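PDB 3LJS: fructokinase from Xylella fastidiosa Temecula1, which probably phosphorylates fructose at the expense of ATP, as a member of the PfkB (ribokinase-like) family of carbohydrate kinases. Local coordinates for residues Val194-Ser198 / Glu199-Tyr203; Leu208-Asp211 / Ala212-Ile216; Glu290-Val293 / Ser294-Phe298. One frame throughout, in Å; residues are numbered along the deposited sequence.

Interaction 1 (Val194-Ser198 / Glu199-Tyr203)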
loop_
_atom_site.group_PDB
_atom_site.type_symbol
_atom_site.label_atom_id
_atom_site.label_comp_id
_atom_site.label_asym_id
_atom_site.label_seq_id
_atom_site.Cartn_x
_atom_site.Cartn_y
_atom_site.Cartn_z
ATOM N N VAL B 194 20.451 16.997 19.015
ATOM C CA VAL B 194 20.597 16.020 17.945
ATOM C C VAL B 194 20.811 14.604 18.457
ATOM O O VAL B 194 21.534 14.382 19.431
ATOM C CB VAL B 194 21.790 16.396 17.036
ATOM C CG1 VAL B 194 22.075 15.271 16.040
ATOM C CG2 VAL B 194 21.494 17.710 16.316
ATOM N N LYS B 195 20.174 13.648 17.793
ATOM C CA LYS B 195 20.306 12.245 18.155
ATOM C C LYS B 195 20.707 11.443 16.924
ATOM O O LYS B 195 20.028 11.481 15.897
ATOM C CB LYS B 195 18.992 11.703 18.720
ATOM C CG LYS B 195 19.030 10.210 19.030
ATOM C CD LYS B 195 17.775 9.777 19.771
ATOM C CE LYS B 195 17.710 8.265 19.943
ATOM N NZ LYS B 195 17.446 7.565 18.662
ATOM N N LEU B 196 21.817 10.722 17.043
ATOM C CA LEU B 196 22.350 9.905 15.957
ATOM C C LEU B 196 22.657 8.499 16.454
ATOM O O LEU B 196 22.825 8.278 17.655
ATOM C CB LEU B 196 23.661 10.500 15.440
ATOM C CG LEU B 196 23.754 11.930 14.916
ATOM C CD1 LEU B 196 25.217 12.273 14.668
ATOM C CD2 LEU B 196 22.948 12.069 13.635
ATOM N N SER B 197 22.726 7.552 15.525
ATOM C CA SER B 197 23.088 6.182 15.862
ATOM C C SER B 197 24.572 6.121 15.504
ATOM O O SER B 197 25.070 7.008 14.809
ATOM C CB SER B 197 22.303 5.186 15.005
ATOM O OG SER B 197 22.623 5.351 13.635
ATOM N N SER B 198 25.280 5.098 15.978
ATOM C CA SER B 198 26.707 4.961 15.674
ATOM C C SER B 198 26.914 4.901 14.174
ATOM O O SER B 198 27.850 5.495 13.634
ATOM C CB SER B 198 27.278 3.678 16.288
ATOM O OG SER B 198 27.157 3.683 17.695
ATOM N N GLU B 199 26.031 4.169 13.510
ATOM C CA GLU B 199 26.095 3.998 12.068
ATOM C C GLU B 199 25.934 5.324 11.334
ATOM O O GLU B 199 26.643 5.588 10.360
ATOM C CB GLU B 199 25.020 3.008 11.610
ATOM C CG GLU B 199 25.097 1.634 12.285
ATOM C CD GLU B 199 24.297 1.543 13.585
ATOM O OE1 GLU B 199 24.604 2.284 14.547
ATOM O OE2 GLU B 199 23.354 0.722 13.644
ATOM N N GLU B 200 25.005 6.158 11.796
ATOM C CA GLU B 200 24.783 7.450 11.160
ATOM C C GLU B 200 25.984 8.366 11.387
ATOM O O GLU B 200 26.339 9.165 10.519
ATOM C CB GLU B 200 23.495 8.084 11.693
ATOM C CG GLU B 200 22.255 7.247 11.383
ATOM C CD GLU B 200 21.018 7.718 12.122
ATOM O OE1 GLU B 200 21.167 8.382 13.166
ATOM O OE2 GLU B 200 19.896 7.411 11.672
ATOM N N LEU B 201 26.619 8.235 12.548
ATOM C CA LEU B 201 27.793 9.041 12.857
ATOM C C LEU B 201 28.909 8.643 11.884
ATOM O O LEU B 201 29.640 9.495 11.377
ATOM C CB LEU B 201 28.229 8.800 14.307
ATOM C CG LEU B 201 29.479 9.517 14.830
ATOM C CD1 LEU B 201 29.370 11.016 14.588
ATOM C CD2 LEU B 201 29.643 9.223 16.319
ATOM N N ASP B 202 29.022 7.344 11.614
ATOM C CA ASP B 202 30.035 6.847 10.688
ATOM C C ASP B 202 29.724 7.343 9.283
ATOM O O ASP B 202 30.615 7.786 8.558
ATOM C CB ASP B 202 30.075 5.315 10.705
ATOM C CG ASP B 202 30.538 4.759 12.038
ATOM O OD1 ASP B 202 31.487 5.332 12.618
ATOM O OD2 ASP B 202 29.965 3.747 12.502
ATOM N N TYR B 203 28.452 7.268 8.907
ATOM C CA TYR B 203 28.007 7.727 7.596
ATOM C C TYR B 203 28.403 9.187 7.406
ATOM O O TYR B 203 28.995 9.558 6.392
ATOM C CB TYR B 203 26.484 7.596 7.481
ATOM C CG TYR B 203 25.894 8.335 6.299
ATOM C CD1 TYR B 203 25.930 7.789 5.016
ATOM C CD2 TYR B 203 25.332 9.601 6.459
ATOM C CE1 TYR B 203 25.421 8.489 3.921
ATOM C CE2 TYR B 203 24.823 10.309 5.374
ATOM C CZ TYR B 203 24.871 9.749 4.110
ATOM O OH TYR B 203 24.380 10.457 3.039
#
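The carboxylate of E200 is gripped through both oxygens: OE1 takes the backbone N-H of S197 and OE2 that of F169 in a neighbouring loop. The bond from S197 N to E200 OE1 is 2.9 Å, and its donor lies above the carboxylate plane, 42° out of it. In return the backbone N of E200 donates to S197 OG at 3.1 Å in a fairly straight bond. These reciprocal bonds define a capping box, with S197 as N-cap of the helix that starts where the strand ends. The first torsion of S197 (chi1 63°) sets OG between its own N and carbonyl carbon, which turns the hydroxyl back over the helix start. E200, extended beyond CG, runs back towards the strand, and its OE1 also comes to 3.4 Å from L196 CA. The first helical turns are closed by L201 N to S197 O at 3.0 Å and D202 N to S198 O at 3.0 Å. Beside the cap, L196 CD1 and L201 CD1 make a loose apolar contact at 4.3 Å.

K195 has been seen to bind ATP, which is absent from this chain; here its NZ donates to A260 O. S198 OG is hydrogen-bonded to T230 O; T230 and its neighbour D231 have both been seen to bind ATP. The axes of the segments 194-197 and 199-203 are turned 94° to each other, a sharp strand-to-helix turn. Strand 193-197 lies between strands 162-166 and 226-230 of the large sheet, while L201 packs on helix 212-220.

Interaction 2 (Leu208-Asp211 / Ala212-Ile216); sequences LAAD and ANAVI
The loop between helices 198-207 and 212-220 is built from two end motifs in quick succession: a Schellman motif closes the first helix, and an N-cap opens the second. A209 marks the Schellman motif, leaving helical geometry with a positive phi (56°) while two bonds run back into the last turn of the helix. D211 marks the N-cap. Its OD1 accepts the backbone N-H of A214 at 3.0 Å, and the donor approaches nearly in line with the C-O bond of the carboxylate. The evidence for a cap is that this N-H...O angle is 156° and that the residues from A212 onward have helical phi and psi. With chi1 at 51°, the carboxylate group of D211 is folded between the residue's own N and carbonyl carbon, which brings OD1 over the open first turn. The carboxylate at this end would be expected to interact favourably with the helix dipole. The backbone carbonyl of D211 works alongside the side chain: its O receives V215 N at 3.2 Å, with the donor in the carbonyl plane, so side chain and main chain of one residue hold two successive amides.

Apolar contacts also span the bend. L208 meets V215 at about a right angle, its CD1 reaching V215 CG2 at 3.9 Å. Both residues also touch W185 of helix 181-189, and V215 continues onto L204 and A205 of the preceding helix; the turn therefore packs two consecutive helices against each other and against a third. A212 lies about 10 Å, side chain to side chain, from the ATP-binding residue D231. Near the surface the methyl groups of A210 and A214 press together, CB to CB at 3.5 Å, tighter than usual van der Waals contact.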
loop_
_atom_site.group_PDB
_atom_site.type_symbol
_atom_site.label_atom_id
_atom_site.label_comp_id
_atom_site.label_asym_id
_atom_site.label_seq_id
_atom_site.Cartn_x
_atom_site.Cartn_y
_atom_site.Cartn_z
ATOM N N LEU B 208 32.459 13.397 5.118
ATOM C CA LEU B 208 33.441 14.441 5.383
ATOM C C LEU B 208 34.849 13.914 5.135
ATOM O O LEU B 208 35.821 14.663 5.222
ATOM C CB LEU B 208 33.345 14.916 6.836
ATOM C CG LEU B 208 32.064 15.592 7.335
ATOM C CD1 LEU B 208 32.217 15.915 8.815
ATOM C CD2 LEU B 208 31.797 16.861 6.539
ATOM N N ALA B 209 34.952 12.625 4.825
ATOM C CA ALA B 209 36.251 12.006 4.595
ATOM C C ALA B 209 37.087 12.252 5.844
ATOM O O ALA B 209 38.275 12.568 5.762
ATOM C CB ALA B 209 36.927 12.624 3.369
ATOM N N ALA B 210 36.448 12.117 7.000
ATOM C CA ALA B 210 37.115 12.329 8.277
ATOM C C ALA B 210 36.618 11.335 9.318
ATOM O O ALA B 210 36.195 10.233 8.978
ATOM C CB ALA B 210 36.876 13.759 8.756
ATOM N N ASP B 211 36.665 11.731 10.586
ATOM C CA ASP B 211 36.229 10.862 11.672
ATOM C C ASP B 211 35.066 11.445 12.473
ATOM O O ASP B 211 34.614 12.560 12.218
ATOM C CB ASP B 211 37.394 10.590 12.621
ATOM C CG ASP B 211 38.089 11.862 13.068
ATOM O OD1 ASP B 211 37.429 12.925 13.111
ATOM O OD2 ASP B 211 39.294 11.800 13.389
ATOM N N ALA B 212 34.605 10.674 13.453
ATOM C CA ALA B 212 33.501 11.072 14.319
ATOM C C ALA B 212 33.730 12.446 14.944
ATOM O O ALA B 212 32.811 13.259 15.024
ATOM C CB ALA B 212 33.307 10.032 15.413
ATOM N N ASN B 213 34.956 12.706 15.387
ATOM C CA ASN B 213 35.269 13.990 16.004
ATOM C C ASN B 213 34.978 15.143 15.053
ATOM O O ASN B 213 34.411 16.160 15.453
ATOM C CB ASN B 213 36.734 14.044 16.432
ATOM C CG ASN B 213 37.124 15.404 16.986
ATOM O OD1 ASN B 213 36.626 15.830 18.032
ATOM N ND2 ASN B 213 38.007 16.100 16.278
ATOM N N ALA B 214 35.370 14.984 13.792
ATOM C CA ALA B 214 35.138 16.018 12.791
ATOM C C ALA B 214 33.639 16.285 12.653
ATOM O O ALA B 214 33.220 17.427 12.454
ATOM C CB ALA B 214 35.718 15.590 11.448
ATOM N N VAL B 215 32.838 15.228 12.753
ATOM C CA VAL B 215 31.387 15.362 12.647
ATOM C C VAL B 215 30.857 16.188 13.814
ATOM O O VAL B 215 30.072 17.115 13.629
ATOM C CB VAL B 215 30.688 13.985 12.661
ATOM C CG1 VAL B 215 29.175 14.172 12.733
ATOM C CG2 VAL B 215 31.057 13.198 11.409
ATOM N N ILE B 216 31.297 15.845 15.018
ATOM C CA ILE B 216 30.865 16.552 16.215
ATOM C C ILE B 216 31.268 18.023 16.159
ATOM O O ILE B 216 30.476 18.900 16.504
ATOM C CB ILE B 216 31.438 15.883 17.482
ATOM C CG1 ILE B 216 30.859 14.469 17.607
ATOM C CG2 ILE B 216 31.102 16.712 18.713
ATOM C CD1 ILE B 216 31.418 13.657 18.758
#

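Interaction 3 (Glu290-Val293 / Ser294-Phe298); sequences ESIV and STLRF
Within the alpha-helix 289-305, S294 N donates to E290 O at 3.1 Å, the first of four consecutive i to i-4 backbone bonds between the segments, its donor tilted well out of the carbonyl plane. T295 follows: its N bonds S291 O at 2.8 Å, nearly straight with an N-H...O angle of 167°. Its buried side chain packs on T271, F272 and Q275 of helix 262-275, while S291 OG is held by D288 just before the segment. L296 N then reaches I292 O at 2.9 Å. The side chains of I292 and L296, one turn apart, lie side by side and point the same way, with CG2 of I292 touching CD1 of L296 at 3.6 Å. I292 also packs on F285 of helix 281-286, and L296 on V247 of a loop.

R297 N bonds V293 O at 3.0 Å, bent to 140°. Its side chain, with CG anti to the backbone N but bent at chi3 (-66°), doubles back along the helix. The guanidinium consequently has V293 O over one face, and the closest approach between the two side chains is R297 NH2 to V293 CG1 at 4.1 Å.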
loop_
_atom_site.group_PDB
_atom_site.type_symbol
_atom_site.label_atom_id
_atom_site.label_comp_id
_atom_site.label_asym_id
_atom_site.label_seq_id
_atom_site.Cartn_x
_atom_site.Cartn_y
_atom_site.Cartn_z
ATOM N N GLU B 290 25.354 16.701 35.857
ATOM C CA GLU B 290 24.524 16.051 36.861
ATOM C C GLU B 290 23.059 16.006 36.400
ATOM O O GLU B 290 22.387 14.985 36.548
ATOM C CB GLU B 290 24.662 16.783 38.202
ATOM C CG GLU B 290 23.815 16.204 39.319
ATOM C CD GLU B 290 24.269 16.660 40.700
ATOM O OE1 GLU B 290 24.352 17.888 40.944
ATOM O OE2 GLU B 290 24.540 15.778 41.545
ATOM N N SER B 291 22.567 17.107 35.837
ATOM C CA SER B 291 21.197 17.146 35.338
ATOM C C SER B 291 21.087 16.306 34.061
ATOM O O SER B 291 20.096 15.608 33.851
ATOM C CB SER B 291 20.771 18.583 35.032
ATOM O OG SER B 291 20.767 19.372 36.210
ATOM N N ILE B 292 22.105 16.383 33.208
ATOM C CA ILE B 292 22.103 15.621 31.963
ATOM C C ILE B 292 21.947 14.132 32.265
ATOM O O ILE B 292 21.078 13.467 31.705
ATOM C CB ILE B 292 23.407 15.847 31.164
ATOM C CG1 ILE B 292 23.496 17.311 30.719
ATOM C CG2 ILE B 292 23.446 14.913 29.937
ATOM C CD1 ILE B 292 24.795 17.664 30.007
ATOM N N VAL B 293 22.781 13.614 33.161
ATOM C CA VAL B 293 22.716 12.204 33.533
ATOM C C VAL B 293 21.365 11.851 34.156
ATOM O O VAL B 293 20.788 10.806 33.857
ATOM C CB VAL B 293 23.846 11.838 34.527
ATOM C CG1 VAL B 293 23.651 10.426 35.053
ATOM C CG2 VAL B 293 25.199 11.955 33.833
ATOM N N SER B 294 20.858 12.718 35.022
ATOM C CA SER B 294 19.573 12.468 35.665
ATOM C C SER B 294 18.442 12.384 34.647
ATOM O O SER B 294 17.619 11.470 34.689
ATOM C CB SER B 294 19.258 13.570 36.677
ATOM O OG SER B 294 17.929 13.439 37.151
ATOM N N THR B 295 18.404 13.339 33.728
ATOM C CA THR B 295 17.363 13.371 32.711
ATOM C C THR B 295 17.458 12.236 31.702
ATOM O O THR B 295 16.441 11.651 31.320
ATOM C CB THR B 295 17.378 14.709 31.960
ATOM O OG1 THR B 295 16.914 15.740 32.838
ATOM C CG2 THR B 295 16.489 14.649 30.716
ATOM N N LEU B 296 18.668 11.915 31.261
ATOM C CA LEU B 296 18.810 10.838 30.297
ATOM C C LEU B 296 18.537 9.479 30.937
ATOM O O LEU B 296 18.177 8.529 30.243
ATOM C CB LEU B 296 20.191 10.890 29.638
ATOM C CG LEU B 296 20.399 12.213 28.883
ATOM C CD1 LEU B 296 21.774 12.224 28.232
ATOM C CD2 LEU B 296 19.299 12.396 27.826
ATOM N N ARG B 297 18.707 9.373 32.255
ATOM C CA ARG B 297 18.406 8.108 32.924
ATOM C C ARG B 297 16.900 7.866 32.790
ATOM O O ARG B 297 16.452 6.738 32.568
ATOM C CB ARG B 297 18.770 8.152 34.412
ATOM C CG ARG B 297 18.200 6.960 35.190
ATOM C CD ARG B 297 18.488 7.028 36.689
ATOM N NE ARG B 297 19.915 6.907 36.971
ATOM C CZ ARG B 297 20.689 7.909 37.375
ATOM N NH1 ARG B 297 20.180 9.123 37.558
ATOM N NH2 ARG B 297 21.981 7.698 37.589
ATOM N N PHE B 298 16.123 8.935 32.941
ATOM C CA PHE B 298 14.670 8.854 32.813
ATOM C C PHE B 298 14.325 8.394 31.397
ATOM O O PHE B 298 13.515 7.485 31.202
ATOM C CB PHE B 298 14.042 10.231 33.058
ATOM C CG PHE B 298 12.545 10.243 32.960
ATOM C CD1 PHE B 298 11.759 10.026 34.090
ATOM C CD2 PHE B 298 11.914 10.454 31.732
ATOM C CE1 PHE B 298 10.364 10.017 34.002
ATOM C CE2 PHE B 298 10.520 10.448 31.630
ATOM C CZ PHE B 298 9.740 10.229 32.764
#

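How the interactions relate
From the N terminus the three contacts come in series, with none nested or crossed. Interaction 1 closes the junction of strand 193-197 with helix 198-207; interaction 2 closes the loop from that helix to helix 212-220; interaction 3, much later, closes no loop and lies wholly inside helix 289-305. The first two have centres 11 Å apart and touch, L201 CD1 meeting V215 CG1 at 3.7 Å and L201 CD2 meeting A212 CB at 3.9 Å, so the two successive helices pack on each other, the first being tied to the large sheet through strand 193-197. Interaction 3 stands apart: its nearest atoms are about 9 Å from interaction 1 and about 13 Å from interaction 2.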